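Local structure of N-glycosylase/DNA lyase (Methanocaldococcus jannaschii, 3FHF) at residues D111-F116 with S139-N144. The protein is an all-helical DNA glycosylase/lyase of the 8-oxoguanine DNA glycosylase family, which belongs to the helix-hairpin-helix clan. Sequence-based numbering, arbitrary orientation.
Sequences DIVESF and SHFLRN
N144 OD1 receives two bonds from R143 on the helix whose F141 and L142 reach V113. R143 NE lies 2.8 Å from N144 OD1, with an N-H...O angle of 155°. The bond from R143 NH2 to the same N144 OD1 is 3.0 Å long and more bent, at 136°. That oxygen sits almost in the guanidinium plane, a side-on grip that should restrain the guanidinium, while the bond from N144 ND2 to the terminal carboxylate oxygen of K214 helps set the amide. R143 NH1 also forms a salt bridge to D201, so this polar cluster ties helix 135-144 to the C-terminal region.

The contact with helix 109-115 is made by apolar side chains. V113 points its CB at helix 135-144 and divides its two methyls between two partners. With CG1 anti to the backbone N (chi1 167°), that methyl comes 4.0 Å from L142 CD2, while V113 CG2 meets F141 CE2 at 4.1 Å. The second methyl lies near the plane of the F141 ring, so the valine touches an edge and not a face. The backbones stay well apart, V113 CA and L142 CA being 8.9 Å from each other.

Both F141 and L142 also touch helix 119-129, which a short glycine-containing loop joins to helix 135-144, consistent with the helix-hairpin-helix element of this clan. V113 thus reaches what is probably the second helix of the motif, while I112 and F116 touch the first through F125 and V121. Only 85 Å² is buried between the segments: two methyl contacts at van der Waals distance, which add apolar burial but little directional constraint.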
ATOM      1  N   ASP A 111      -9.718  -3.350  15.637  1.00 19.43           N
ATOM      2  CA  ASP A 111     -10.517  -4.447  16.177  1.00 19.80           C
ATOM      3  C   ASP A 111     -11.281  -5.176  15.073  1.00 16.68           C
ATOM      4  O   ASP A 111     -11.415  -6.392  15.109  1.00 16.50           O
ATOM      5  CB  ASP A 111     -11.506  -3.928  17.223  1.00 24.37           C
ATOM      6  CG  ASP A 111     -10.819  -3.210  18.358  1.00 27.47           C
ATOM      7  OD1 ASP A 111      -9.746  -3.677  18.795  1.00 31.14           O
ATOM      8  OD2 ASP A 111     -11.355  -2.183  18.816  1.00 32.19           O
ATOM      9  N   ILE A 112     -11.785  -4.426  14.099  1.00 15.14           N
ATOM     10  CA  ILE A 112     -12.519  -5.021  12.990  1.00 14.31           C
ATOM     11  C   ILE A 112     -11.589  -5.887  12.143  1.00 15.01           C
ATOM     12  O   ILE A 112     -11.882  -7.053  11.875  1.00 14.94           O
ATOM     13  CB  ILE A 112     -13.125  -3.941  12.063  1.00 15.79           C
ATOM     14  CG1 ILE A 112     -14.202  -3.147  12.805  1.00 15.18           C
ATOM     15  CG2 ILE A 112     -13.706  -4.601  10.812  1.00 14.84           C
ATOM     16  CD1 ILE A 112     -14.668  -1.892  12.064  1.00 16.68           C
ATOM     17  N   VAL A 113     -10.473  -5.307  11.713  1.00 14.36           N
ATOM     18  CA  VAL A 113      -9.513  -6.034  10.882  1.00 13.50           C
ATOM     19  C   VAL A 113      -8.966  -7.301  11.549  1.00 13.02           C
ATOM     20  O   VAL A 113      -8.853  -8.345  10.908  1.00 10.51           O
ATOM     21  CB  VAL A 113      -8.328  -5.108  10.464  1.00 13.54           C
ATOM     22  CG1 VAL A 113      -7.178  -5.925   9.877  1.00 12.35           C
ATOM     23  CG2 VAL A 113      -8.811  -4.096   9.430  1.00 12.58           C
ATOM     24  N   GLU A 114      -8.631  -7.217  12.833  1.00 15.00           N
ATOM     25  CA  GLU A 114      -8.087  -8.382  13.525  1.00 17.93           C
ATOM     26  C   GLU A 114      -9.125  -9.462  13.822  1.00 19.68           C
ATOM     27  O   GLU A 114      -8.768 -10.599  14.136  1.00 18.98           O
ATOM     28  CB  GLU A 114      -7.390  -7.957  14.819  1.00 20.18           C
ATOM     29  CG  GLU A 114      -6.268  -6.957  14.607  1.00 21.16           C
ATOM     30  CD  GLU A 114      -5.348  -6.843  15.812  1.00 26.19           C
ATOM     31  OE1 GLU A 114      -5.852  -6.692  16.950  1.00 23.90           O
ATOM     32  OE2 GLU A 114      -4.116  -6.900  15.612  1.00 27.44           O
ATOM     33  N   SER A 115     -10.405  -9.122  13.708  1.00 19.21           N
ATOM     34  CA  SER A 115     -11.459 -10.093  13.981  1.00 19.95           C
ATOM     35  C   SER A 115     -11.545 -11.143  12.879  1.00 20.80           C
ATOM     36  O   SER A 115     -11.970 -12.269  13.121  1.00 21.52           O
ATOM     37  CB  SER A 115     -12.816  -9.387  14.119  1.00 20.25           C
ATOM     38  OG  SER A 115     -13.313  -8.976  12.853  1.00 20.60           O
ATOM     39  N   PHE A 116     -11.136 -10.777  11.667  1.00 20.40           N
ATOM     40  CA  PHE A 116     -11.191 -11.707  10.542  1.00 21.26           C
ATOM     41  C   PHE A 116     -10.178 -12.843  10.630  1.00 22.65           C
ATOM     42  O   PHE A 116      -9.143 -12.727  11.287  1.00 22.43           O
ATOM     43  CB  PHE A 116     -11.013 -10.950   9.225  1.00 18.98           C
ATOM     44  CG  PHE A 116     -12.180 -10.069   8.878  1.00 17.45           C
ATOM     45  CD1 PHE A 116     -13.378 -10.624   8.444  1.00 18.09           C
ATOM     46  CD2 PHE A 116     -12.102  -8.691   9.048  1.00 17.87           C
ATOM     47  CE1 PHE A 116     -14.489  -9.816   8.187  1.00 17.20           C
ATOM     48  CE2 PHE A 116     -13.201  -7.880   8.796  1.00 16.86           C
ATOM     49  CZ  PHE A 116     -14.399  -8.445   8.367  1.00 14.58           C
ATOM     50  N   SER A 139      -4.802  -3.248   0.178  1.00 13.21           N
ATOM     51  CA  SER A 139      -3.561  -3.990   0.297  1.00 12.53           C
ATOM     52  C   SER A 139      -2.472  -3.097   0.894  1.00 11.81           C
ATOM     53  O   SER A 139      -1.693  -3.525   1.746  1.00 13.15           O
ATOM     54  CB  SER A 139      -3.116  -4.482  -1.084  1.00 13.17           C
ATOM     55  OG  SER A 139      -4.144  -5.245  -1.698  1.00 14.86           O
ATOM     56  N   HIS A 140      -2.434  -1.855   0.430  1.00 10.92           N
ATOM     57  CA  HIS A 140      -1.455  -0.883   0.884  1.00 13.06           C
ATOM     58  C   HIS A 140      -1.627  -0.687   2.394  1.00 12.80           C
ATOM     59  O   HIS A 140      -0.654  -0.723   3.162  1.00 12.98           O
ATOM     60  CB  HIS A 140      -1.673   0.432   0.126  1.00 13.71           C
ATOM     61  CG  HIS A 140      -0.594   1.447   0.341  1.00 18.44           C
ATOM     62  ND1 HIS A 140      -0.705   2.749  -0.095  1.00 21.49           N
ATOM     63  CD2 HIS A 140       0.624   1.349   0.927  1.00 17.52           C
ATOM     64  CE1 HIS A 140       0.398   3.411   0.213  1.00 20.56           C
ATOM     65  NE2 HIS A 140       1.219   2.584   0.833  1.00 19.34           N
ATOM     66  N   PHE A 141      -2.876  -0.505   2.812  1.00 10.62           N
ATOM     67  CA  PHE A 141      -3.206  -0.309   4.220  1.00 12.54           C
ATOM     68  C   PHE A 141      -2.780  -1.512   5.070  1.00 12.57           C
ATOM     69  O   PHE A 141      -2.102  -1.357   6.079  1.00 11.78           O
ATOM     70  CB  PHE A 141      -4.715  -0.071   4.370  1.00 11.94           C
ATOM     71  CG  PHE A 141      -5.205  -0.129   5.794  1.00 10.49           C
ATOM     72  CD1 PHE A 141      -4.800   0.822   6.726  1.00 11.40           C
ATOM     73  CD2 PHE A 141      -6.049  -1.148   6.206  1.00 11.22           C
ATOM     74  CE1 PHE A 141      -5.232   0.755   8.057  1.00 11.51           C
ATOM     75  CE2 PHE A 141      -6.494  -1.227   7.544  1.00 11.85           C
ATOM     76  CZ  PHE A 141      -6.080  -0.270   8.464  1.00 10.20           C
ATOM     77  N   LEU A 142      -3.173  -2.710   4.649  1.00 13.20           N
ATOM     78  CA  LEU A 142      -2.827  -3.915   5.389  1.00 13.19           C
ATOM     79  C   LEU A 142      -1.316  -4.113   5.499  1.00 13.03           C
ATOM     80  O   LEU A 142      -0.806  -4.539   6.546  1.00 13.37           O
ATOM     81  CB  LEU A 142      -3.496  -5.128   4.744  1.00 13.08           C
ATOM     82  CG  LEU A 142      -5.028  -5.122   4.877  1.00 14.45           C
ATOM     83  CD1 LEU A 142      -5.613  -6.259   4.075  1.00 14.54           C
ATOM     84  CD2 LEU A 142      -5.431  -5.249   6.353  1.00 12.90           C
ATOM     85  N   ARG A 143      -0.596  -3.800   4.427  1.00 12.45           N
ATOM     86  CA  ARG A 143       0.864  -3.917   4.440  1.00 11.26           C
ATOM     87  C   ARG A 143       1.416  -2.927   5.481  1.00 11.39           C
ATOM     88  O   ARG A 143       2.255  -3.277   6.324  1.00  9.06           O
ATOM     89  CB  ARG A 143       1.437  -3.575   3.053  1.00  7.42           C
ATOM     90  CG  ARG A 143       2.911  -4.003   2.799  1.00  7.20           C
ATOM     91  CD  ARG A 143       3.915  -3.123   3.550  1.00 10.23           C
ATOM     92  NE  ARG A 143       3.852  -1.730   3.111  1.00 11.03           N
ATOM     93  CZ  ARG A 143       4.410  -1.270   1.994  1.00 13.17           C
ATOM     94  NH1 ARG A 143       5.082  -2.092   1.201  1.00  9.71           N
ATOM     95  NH2 ARG A 143       4.283   0.007   1.661  1.00  9.58           N
ATOM     96  N   ASN A 144       0.925  -1.692   5.430  1.00  9.99           N
ATOM     97  CA  ASN A 144       1.400  -0.658   6.335  1.00  9.86           C
ATOM     98  C   ASN A 144       1.099  -0.874   7.823  1.00 11.39           C
ATOM     99  O   ASN A 144       1.716  -0.234   8.678  1.00 11.26           O
ATOM    100  CB  ASN A 144       0.911   0.715   5.847  1.00  9.86           C
ATOM    101  CG  ASN A 144       1.717   1.213   4.649  1.00 12.41           C
ATOM    102  OD1 ASN A 144       2.432   0.444   4.019  1.00 11.46           O
ATOM    103  ND2 ASN A 144       1.605   2.496   4.342  1.00 11.95           N
TER